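Local atomic coordinates of quinone oxidoreductase (Thermus thermophilus, PDB entry 1IZ0), a protein that probably catalyses the NADPH-dependent reduction of quinones and binds NADPH in the cleft of a medium-chain dehydrogenase/reductase fold. Residues M1-L6 against G80-V85; P101-A106 against E268-V273; V109-A114 against A142-R147. All coordinates share one frame; numbering follows the deposited sequence.

Contact 1 (M1-L6 against G80-V85); sequences MKAWVL and GLAERV
With chi1 at -78° and its chain extended, Glu83 carries its carboxylate over the start of strand 2-6, where Lys2 holds its own CG between N and carbonyl carbon (chi1 58°) and lays an extended chain across it at about a right angle. Glu83 OE1 takes the backbone N-H of Lys2 at 2.9 Å on its anti side, somewhat out of the carboxylate plane, while Lys2 CE rests 3.5 Å from Glu83 CG. The ammonium stops short of a salt bridge, Lys2 NZ lying 4.5 Å from Glu83 OE2. Were Glu83 an alanine, the Lys2 N-H would probably lose this acceptor and the lysine chain be less restrained. The backbones run antiparallel: Trp4 N gives a straight bond (2.9 Å, 170°) to O of Leu81, centre of an inverse gamma turn, and a weak one joins Glu83 N to Lys2 O. At their single bridge, Ala3 CB and Ala82 CB are 3.6 Å apart, as small side chains permit. Met1, here the label selenomethionine, sets CE of its flexible chain 3.8 Å from Ala82 CB. Strand 13-17 pairs with strand 2-6, Leu81 and Arg84 touch strand 27-37, and Trp4 NE1 bonds Phe279 O beside helix 282-288.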
loop_
_atom_site.group_PDB
_atom_site.type_symbol
_atom_site.label_atom_id
_atom_site.label_comp_id
_atom_site.label_asym_id
_atom_site.label_seq_id
_atom_site.Cartn_x
_atom_site.Cartn_y
_atom_site.Cartn_z
HETATM N N MSE A 1 -16.463 19.906 -13.998
HETATM C CA MSE A 1 -15.111 19.276 -14.083
HETATM C C MSE A 1 -15.193 17.888 -14.701
HETATM O O MSE A 1 -16.251 17.258 -14.708
HETATM C CB MSE A 1 -14.501 19.140 -12.690
HETATM C CG MSE A 1 -15.299 18.234 -11.775
HETATM SE SE MSE A 1 -14.372 17.809 -10.134
HETATM C CE MSE A 1 -15.500 16.363 -9.527
ATOM N N LYS A 2 -14.065 17.412 -15.208
ATOM C CA LYS A 2 -14.007 16.090 -15.800
ATOM C C LYS A 2 -13.761 15.095 -14.669
ATOM O O LYS A 2 -13.120 15.422 -13.669
ATOM C CB LYS A 2 -12.879 16.027 -16.841
ATOM C CG LYS A 2 -11.494 16.368 -16.296
ATOM C CD LYS A 2 -10.403 16.345 -17.389
ATOM C CE LYS A 2 -9.014 16.606 -16.793
ATOM N NZ LYS A 2 -7.914 16.633 -17.804
ATOM N N ALA A 3 -14.283 13.885 -14.814
ATOM C CA ALA A 3 -14.095 12.872 -13.783
ATOM C C ALA A 3 -14.495 11.505 -14.292
ATOM O O ALA A 3 -15.309 11.389 -15.209
ATOM C CB ALA A 3 -14.921 13.221 -12.549
ATOM N N TRP A 4 -13.916 10.470 -13.693
ATOM C CA TRP A 4 -14.244 9.106 -14.066
ATOM C C TRP A 4 -15.267 8.579 -13.074
ATOM O O TRP A 4 -15.091 8.688 -11.857
ATOM C CB TRP A 4 -13.000 8.214 -14.061
ATOM C CG TRP A 4 -12.083 8.471 -15.220
ATOM C CD1 TRP A 4 -10.934 9.211 -15.215
ATOM C CD2 TRP A 4 -12.241 7.986 -16.560
ATOM N NE1 TRP A 4 -10.364 9.213 -16.469
ATOM C CE2 TRP A 4 -11.145 8.468 -17.313
ATOM C CE3 TRP A 4 -13.203 7.189 -17.198
ATOM C CZ2 TRP A 4 -10.982 8.179 -18.674
ATOM C CZ3 TRP A 4 -13.040 6.901 -18.556
ATOM C CH2 TRP A 4 -11.934 7.396 -19.276
ATOM N N VAL A 5 -16.348 8.022 -13.601
ATOM C CA VAL A 5 -17.400 7.492 -12.755
ATOM C C VAL A 5 -17.706 6.052 -13.112
ATOM O O VAL A 5 -17.741 5.684 -14.286
ATOM C CB VAL A 5 -18.690 8.325 -12.893
ATOM C CG1 VAL A 5 -19.763 7.786 -11.953
ATOM C CG2 VAL A 5 -18.395 9.782 -12.570
ATOM N N LEU A 6 -17.915 5.242 -12.083
ATOM C CA LEU A 6 -18.242 3.833 -12.253
ATOM C C LEU A 6 -19.729 3.735 -11.911
ATOM O O LEU A 6 -20.119 3.906 -10.757
ATOM C CB LEU A 6 -17.390 2.994 -11.291
ATOM C CG LEU A 6 -17.300 1.458 -11.358
ATOM C CD1 LEU A 6 -18.382 0.844 -10.518
ATOM C CD2 LEU A 6 -17.361 0.978 -12.795
ATOM N N GLY A 80 -11.188 10.325 -6.192
ATOM C CA GLY A 80 -9.824 10.559 -6.641
ATOM C C GLY A 80 -9.656 10.925 -8.104
ATOM O O GLY A 80 -9.064 11.963 -8.428
ATOM N N LEU A 81 -10.167 10.073 -8.992
ATOM C CA LEU A 81 -10.053 10.291 -10.430
ATOM C C LEU A 81 -10.923 11.423 -10.948
ATOM O O LEU A 81 -11.828 11.217 -11.767
ATOM C CB LEU A 81 -10.380 8.998 -11.185
ATOM C CG LEU A 81 -9.328 7.901 -11.047
ATOM C CD1 LEU A 81 -9.797 6.652 -11.767
ATOM C CD2 LEU A 81 -8.003 8.392 -11.623
ATOM N N ALA A 82 -10.635 12.627 -10.472
ATOM C CA ALA A 82 -11.372 13.811 -10.883
ATOM C C ALA A 82 -10.432 15.006 -10.798
ATOM O O ALA A 82 -9.362 14.915 -10.192
ATOM C CB ALA A 82 -12.580 14.018 -9.976
ATOM N N GLU A 83 -10.831 16.124 -11.394
ATOM C CA GLU A 83 -10.010 17.330 -11.381
ATOM C C GLU A 83 -9.909 17.976 -10.012
ATOM O O GLU A 83 -8.885 18.575 -9.683
ATOM C CB GLU A 83 -10.548 18.352 -12.385
ATOM C CG GLU A 83 -10.167 18.045 -13.812
ATOM C CD GLU A 83 -10.641 19.110 -14.773
ATOM O OE1 GLU A 83 -11.868 19.217 -14.984
ATOM O OE2 GLU A 83 -9.783 19.844 -15.310
ATOM N N ARG A 84 -10.970 17.863 -9.220
ATOM C CA ARG A 84 -10.987 18.447 -7.885
ATOM C C ARG A 84 -11.735 17.540 -6.920
ATOM O O ARG A 84 -12.680 16.853 -7.316
ATOM C CB ARG A 84 -11.647 19.833 -7.919
ATOM C CG ARG A 84 -10.833 20.876 -8.679
ATOM C CD ARG A 84 -11.617 22.152 -8.928
ATOM N NE ARG A 84 -10.852 23.109 -9.729
ATOM C CZ ARG A 84 -9.783 23.774 -9.292
ATOM N NH1 ARG A 84 -9.343 23.594 -8.053
ATOM N NH2 ARG A 84 -9.145 24.619 -10.096
ATOM N N VAL A 85 -11.299 17.539 -5.659
ATOM C CA VAL A 85 -11.920 16.723 -4.621
ATOM C C VAL A 85 -11.971 17.492 -3.312
ATOM O O VAL A 85 -11.008 18.171 -2.954
ATOM C CB VAL A 85 -11.116 15.434 -4.334
ATOM C CG1 VAL A 85 -12.065 14.299 -4.021
ATOM C CG2 VAL A 85 -10.220 15.104 -5.496
#

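Contact 2 (P101-A106 against E268-V273); sequences PEEAAA and ELRPVV
Glu103 reaches from helix 101-105 over Pro271 to Arg270, and its side chain can be followed outward atom by atom. Its CB lies 4.2 Å from Val273 CG2, a branch that also packs on the helix backbone beside it. With CG anti to the backbone N (chi1 -160°) and the chain extended beyond it, the glutamate runs across the proline ring at about a right angle, Glu103 CG coming 3.5 Å from Pro271 CD. At the tip the two oxygens part company. Glu103 OE2 accepts the N-H of Arg270 NE at 2.8 Å and 173°, and it also lies against Pro271 CD; Glu103 OE1 accepts one from Arg270 NH2 at 3.0 Å. Both are met on their syn sides, and the carboxylate and guanidinium planes are only 22° apart, giving a side-on, two-pronged salt bridge. Arg270 turns its tip to this position by bending at chi2 and chi3.

Just past the helix, Ala106 CB lies 3.9 Å from Pro271 CB. The small methyl lets the chain come close to the proline ring, which offers a compact apolar surface and has no backbone N-H that needs a partner. Glu102, one residue before Glu103, sends its carboxylate to Arg301 instead, and Ser100 OG accepts the backbone N-H of Glu103.

The contact thus ties helix 101-105 to the loop between helix 251-261 and strand 273-278, joining a charge pair to an apolar patch. Two nearly coplanar bonds hold the carboxylate against rotation and let the opposite charges offset one another, which probably keeps the glutamate ionised at the partly exposed side of the junction.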
loop_
_atom_site.group_PDB
_atom_site.type_symbol
_atom_site.label_atom_id
_atom_site.label_comp_id
_atom_site.label_asym_id
_atom_site.label_seq_id
_atom_site.Cartn_x
_atom_site.Cartn_y
_atom_site.Cartn_z
ATOM N N PRO A 101 4.880 14.817 -7.630
ATOM C CA PRO A 101 3.496 14.402 -7.399
ATOM C C PRO A 101 3.347 12.885 -7.507
ATOM O O PRO A 101 2.575 12.274 -6.760
ATOM C CB PRO A 101 2.725 15.131 -8.506
ATOM C CG PRO A 101 3.522 16.378 -8.705
ATOM C CD PRO A 101 4.947 15.845 -8.689
ATOM N N GLU A 102 4.076 12.279 -8.439
ATOM C CA GLU A 102 3.995 10.833 -8.636
ATOM C C GLU A 102 4.523 10.051 -7.441
ATOM O O GLU A 102 3.881 9.104 -6.985
ATOM C CB GLU A 102 4.761 10.397 -9.892
ATOM C CG GLU A 102 4.178 10.893 -11.205
ATOM C CD GLU A 102 4.572 12.321 -11.526
ATOM O OE1 GLU A 102 4.168 12.818 -12.601
ATOM O OE2 GLU A 102 5.285 12.948 -10.712
ATOM N N GLU A 103 5.694 10.437 -6.939
ATOM C CA GLU A 103 6.276 9.740 -5.799
ATOM C C GLU A 103 5.383 9.924 -4.570
ATOM O O GLU A 103 5.222 9.003 -3.764
ATOM C CB GLU A 103 7.688 10.265 -5.506
ATOM C CG GLU A 103 8.526 9.293 -4.681
ATOM C CD GLU A 103 9.947 9.774 -4.448
ATOM O OE1 GLU A 103 10.604 10.196 -5.424
ATOM O OE2 GLU A 103 10.412 9.718 -3.289
ATOM N N ALA A 104 4.806 11.115 -4.427
ATOM C CA ALA A 104 3.914 11.392 -3.299
ATOM C C ALA A 104 2.662 10.515 -3.367
ATOM O O ALA A 104 2.168 10.045 -2.342
ATOM C CB ALA A 104 3.509 12.876 -3.287
ATOM N N ALA A 105 2.154 10.284 -4.572
ATOM C CA ALA A 105 0.954 9.463 -4.749
ATOM C C ALA A 105 1.178 7.990 -4.410
ATOM O O ALA A 105 0.228 7.254 -4.141
ATOM C CB ALA A 105 0.454 9.585 -6.185
ATOM N N ALA A 106 2.435 7.563 -4.416
ATOM C CA ALA A 106 2.774 6.174 -4.130
ATOM C C ALA A 106 3.152 5.961 -2.669
ATOM O O ALA A 106 3.588 4.870 -2.290
ATOM C CB ALA A 106 3.931 5.741 -5.020
ATOM N N GLU A 268 15.474 8.543 3.345
ATOM C CA GLU A 268 15.698 7.106 3.299
ATOM C C GLU A 268 14.463 6.375 2.763
ATOM O O GLU A 268 14.555 5.236 2.315
ATOM C CB GLU A 268 16.124 6.543 4.666
ATOM C CG GLU A 268 15.513 7.192 5.876
ATOM C CD GLU A 268 16.257 8.441 6.306
ATOM O OE1 GLU A 268 15.689 9.544 6.156
ATOM O OE2 GLU A 268 17.407 8.313 6.792
ATOM N N LEU A 269 13.309 7.030 2.790
ATOM C CA LEU A 269 12.100 6.402 2.270
ATOM C C LEU A 269 11.736 7.035 0.933
ATOM O O LEU A 269 11.325 8.200 0.873
ATOM C CB LEU A 269 10.939 6.550 3.257
ATOM C CG LEU A 269 11.169 5.895 4.625
ATOM C CD1 LEU A 269 9.912 6.014 5.483
ATOM C CD2 LEU A 269 11.542 4.426 4.435
ATOM N N ARG A 270 11.899 6.265 -0.139
ATOM C CA ARG A 270 11.595 6.756 -1.475
ATOM C C ARG A 270 10.589 5.846 -2.174
ATOM O O ARG A 270 10.956 4.795 -2.713
ATOM C CB ARG A 270 12.879 6.844 -2.319
ATOM C CG ARG A 270 13.996 7.734 -1.740
ATOM C CD ARG A 270 13.543 9.188 -1.601
ATOM N NE ARG A 270 13.135 9.779 -2.875
ATOM C CZ ARG A 270 13.972 10.267 -3.792
ATOM N NH1 ARG A 270 15.286 10.248 -3.585
ATOM N NH2 ARG A 270 13.492 10.773 -4.924
ATOM N N PRO A 271 9.306 6.235 -2.171
ATOM C CA PRO A 271 8.244 5.452 -2.812
ATOM C C PRO A 271 8.629 5.123 -4.254
ATOM O O PRO A 271 9.118 5.993 -4.983
ATOM C CB PRO A 271 7.040 6.388 -2.753
ATOM C CG PRO A 271 7.310 7.206 -1.512
ATOM C CD PRO A 271 8.778 7.500 -1.631
ATOM N N VAL A 272 8.413 3.876 -4.664
ATOM C CA VAL A 272 8.748 3.456 -6.018
ATOM C C VAL A 272 7.574 3.653 -6.973
ATOM O O VAL A 272 6.549 2.973 -6.868
ATOM C CB VAL A 272 9.156 1.970 -6.055
ATOM C CG1 VAL A 272 9.613 1.587 -7.463
ATOM C CG2 VAL A 272 10.265 1.710 -5.058
ATOM N N VAL A 273 7.724 4.587 -7.907
ATOM C CA VAL A 273 6.679 4.847 -8.890
ATOM C C VAL A 273 6.828 3.847 -10.035
ATOM O O VAL A 273 7.931 3.620 -10.536
ATOM C CB VAL A 273 6.791 6.269 -9.484
ATOM C CG1 VAL A 273 5.647 6.507 -10.467
ATOM C CG2 VAL A 273 6.779 7.316 -8.368
#

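Contact 3 (V109-A114 against A142-R147); sequences VSFLTA and AVQVAR
Apolar contacts carry this meeting of helices 108-120 and 137-148. Phe111 sets CD1 3.7 Å from Val145 CG2, the methyl approaching the ring obliquely. That same Val145 methyl lies 4.1 Å from Ala114 CB, one turn of helix on from the phenylalanine, so a single valine branch serves two residues of the facing helix. Chi1 of Val145, 177°, swings CG1 away from the backbone N and puts CG2 beside it, facing this pair. Ala114 in turn presses its methyl on the backbone of the other helix, with Ala114 CB 3.7 Å from Ala142 CA; Ala114 CA and Ala142 CA are 5.0 Å apart, a spacing to which a pair of alanines is well suited.

One polar group meets the ring without a hydrogen bond to it: Gln144 NE2 lies at the ring's edge, 4.1 Å from Phe111 CZ, with the amide plane almost perpendicular to the ring plane. The amide has its bonds with other residues: OE1 accepts the N-H of Arg270, and NE2 makes a weak bond to Thr140 O, so this buried polar end is provided for.

Within helix 108-120, Val109 O accepts from both the backbone N and the OG1 of Thr113, which come to it from opposite faces of its carbonyl plane. The bond from Thr113 OG1 to Val109 O, 2.7 Å long, satisfies the buried threonine.

The axes of segments 109-114 and 142-147 come within 9.2 Å and cross at -45°. Helix 137-148 follows strand 128-131 of the parallel sheet, and with Ala137, which binds NADPH, at its start, it is the first helix after the first strand of a Rossmann-type nucleotide-binding domain.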
loop_
_atom_site.group_PDB
_atom_site.type_symbol
_atom_site.label_atom_id
_atom_site.label_comp_id
_atom_site.label_asym_id
_atom_site.label_seq_id
_atom_site.Cartn_x
_atom_site.Cartn_y
_atom_site.Cartn_z
ATOM N N VAL A 109 -0.900 4.918 1.227
ATOM C CA VAL A 109 -1.332 3.549 1.491
ATOM C C VAL A 109 -0.212 2.549 1.771
ATOM O O VAL A 109 -0.232 1.871 2.795
ATOM C CB VAL A 109 -2.188 3.015 0.332
ATOM C CG1 VAL A 109 -2.567 1.560 0.590
ATOM C CG2 VAL A 109 -3.430 3.882 0.180
ATOM N N SER A 110 0.765 2.464 0.875
ATOM C CA SER A 110 1.858 1.499 1.026
ATOM C C SER A 110 2.672 1.651 2.306
ATOM O O SER A 110 2.833 0.695 3.071
ATOM C CB SER A 110 2.806 1.581 -0.178
ATOM O OG SER A 110 2.094 1.443 -1.398
ATOM N N PHE A 111 3.187 2.851 2.548
ATOM C CA PHE A 111 4.004 3.078 3.727
ATOM C C PHE A 111 3.257 3.021 5.045
ATOM O O PHE A 111 3.795 2.528 6.043
ATOM C CB PHE A 111 4.765 4.395 3.567
ATOM C CG PHE A 111 5.841 4.315 2.529
ATOM C CD1 PHE A 111 7.173 4.168 2.898
ATOM C CD2 PHE A 111 5.510 4.280 1.176
ATOM C CE1 PHE A 111 8.161 3.978 1.935
ATOM C CE2 PHE A 111 6.486 4.090 0.205
ATOM C CZ PHE A 111 7.815 3.937 0.584
ATOM N N LEU A 112 2.027 3.515 5.067
ATOM C CA LEU A 112 1.242 3.458 6.290
ATOM C C LEU A 112 0.914 1.999 6.589
ATOM O O LEU A 112 0.952 1.564 7.742
ATOM C CB LEU A 112 -0.043 4.279 6.139
ATOM C CG LEU A 112 0.179 5.777 6.378
ATOM C CD1 LEU A 112 -1.098 6.568 6.094
ATOM C CD2 LEU A 112 0.626 5.977 7.824
ATOM N N THR A 113 0.605 1.243 5.541
ATOM C CA THR A 113 0.290 -0.175 5.688
ATOM C C THR A 113 1.485 -0.964 6.211
ATOM O O THR A 113 1.350 -1.781 7.123
ATOM C CB THR A 113 -0.135 -0.797 4.343
ATOM O OG1 THR A 113 -1.401 -0.253 3.946
ATOM C CG2 THR A 113 -0.236 -2.311 4.468
ATOM N N ALA A 114 2.655 -0.723 5.629
ATOM C CA ALA A 114 3.858 -1.433 6.042
ATOM C C ALA A 114 4.244 -1.112 7.479
ATOM O O ALA A 114 4.513 -2.011 8.274
ATOM C CB ALA A 114 5.027 -1.092 5.105
ATOM N N ALA A 142 7.498 -1.862 2.015
ATOM C CA ALA A 142 7.756 -2.705 3.180
ATOM C C ALA A 142 9.238 -2.903 3.438
ATOM O O ALA A 142 9.693 -2.823 4.583
ATOM C CB ALA A 142 7.072 -4.058 3.013
ATOM N N VAL A 143 9.995 -3.167 2.377
ATOM C CA VAL A 143 11.430 -3.379 2.520
ATOM C C VAL A 143 12.100 -2.141 3.102
ATOM O O VAL A 143 12.906 -2.238 4.033
ATOM C CB VAL A 143 12.091 -3.728 1.165
ATOM C CG1 VAL A 143 13.607 -3.840 1.333
ATOM C CG2 VAL A 143 11.530 -5.049 0.640
ATOM N N GLN A 144 11.763 -0.977 2.560
ATOM C CA GLN A 144 12.351 0.270 3.033
ATOM C C GLN A 144 11.976 0.571 4.479
ATOM O O GLN A 144 12.822 0.979 5.272
ATOM C CB GLN A 144 11.908 1.437 2.146
ATOM C CG GLN A 144 12.430 1.370 0.718
ATOM C CD GLN A 144 12.036 2.585 -0.093
ATOM O OE1 GLN A 144 12.489 3.692 0.177
ATOM N NE2 GLN A 144 11.180 2.386 -1.089
ATOM N N VAL A 145 10.703 0.381 4.820
ATOM C CA VAL A 145 10.251 0.655 6.177
ATOM C C VAL A 145 10.882 -0.314 7.174
ATOM O O VAL A 145 11.356 0.098 8.233
ATOM C CB VAL A 145 8.720 0.577 6.270
ATOM C CG1 VAL A 145 8.274 0.788 7.710
ATOM C CG2 VAL A 145 8.103 1.630 5.361
ATOM N N ALA A 146 10.901 -1.598 6.828
ATOM C CA ALA A 146 11.494 -2.602 7.696
ATOM C C ALA A 146 12.958 -2.257 7.929
ATOM O O ALA A 146 13.461 -2.379 9.047
ATOM C CB ALA A 146 11.374 -3.982 7.063
ATOM N N ARG A 147 13.646 -1.826 6.875
ATOM C CA ARG A 147 15.059 -1.458 6.994
ATOM C C ARG A 147 15.242 -0.302 7.971
ATOM O O ARG A 147 16.121 -0.345 8.835
ATOM C CB ARG A 147 15.626 -1.052 5.631
ATOM C CG ARG A 147 15.949 -2.213 4.710
ATOM C CD ARG A 147 17.370 -2.696 4.939
ATOM N NE ARG A 147 17.567 -3.226 6.285
ATOM C CZ ARG A 147 18.758 -3.362 6.859
ATOM N NH1 ARG A 147 19.856 -3.001 6.205
ATOM N NH2 ARG A 147 18.851 -3.858 8.089
#

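In the fold
Contact 1 closes first along the chain and stands apart, its centre about 22 Å from that of contact 2 and about 28 Å from that of contact 3. It belongs to the N-terminal, GroES-like part, where strand 2-6 meets the entry to strand 84-88 of the mixed sheet. Contact 3 is nested within the long loop that contact 2 closes, and the centres of these two are about 12 Å apart. They touch directly, Pro271 packing on Phe111. Helices 101-105 and 108-120 follow one another, while segment 268-273 leads from helix 251-261 into strand 273-278 of the mixed sheet. Contacts 2 and 3 are consistent with a junction between the GroES-like and Rossmann-type domains, close to NADPH-binding Ala137.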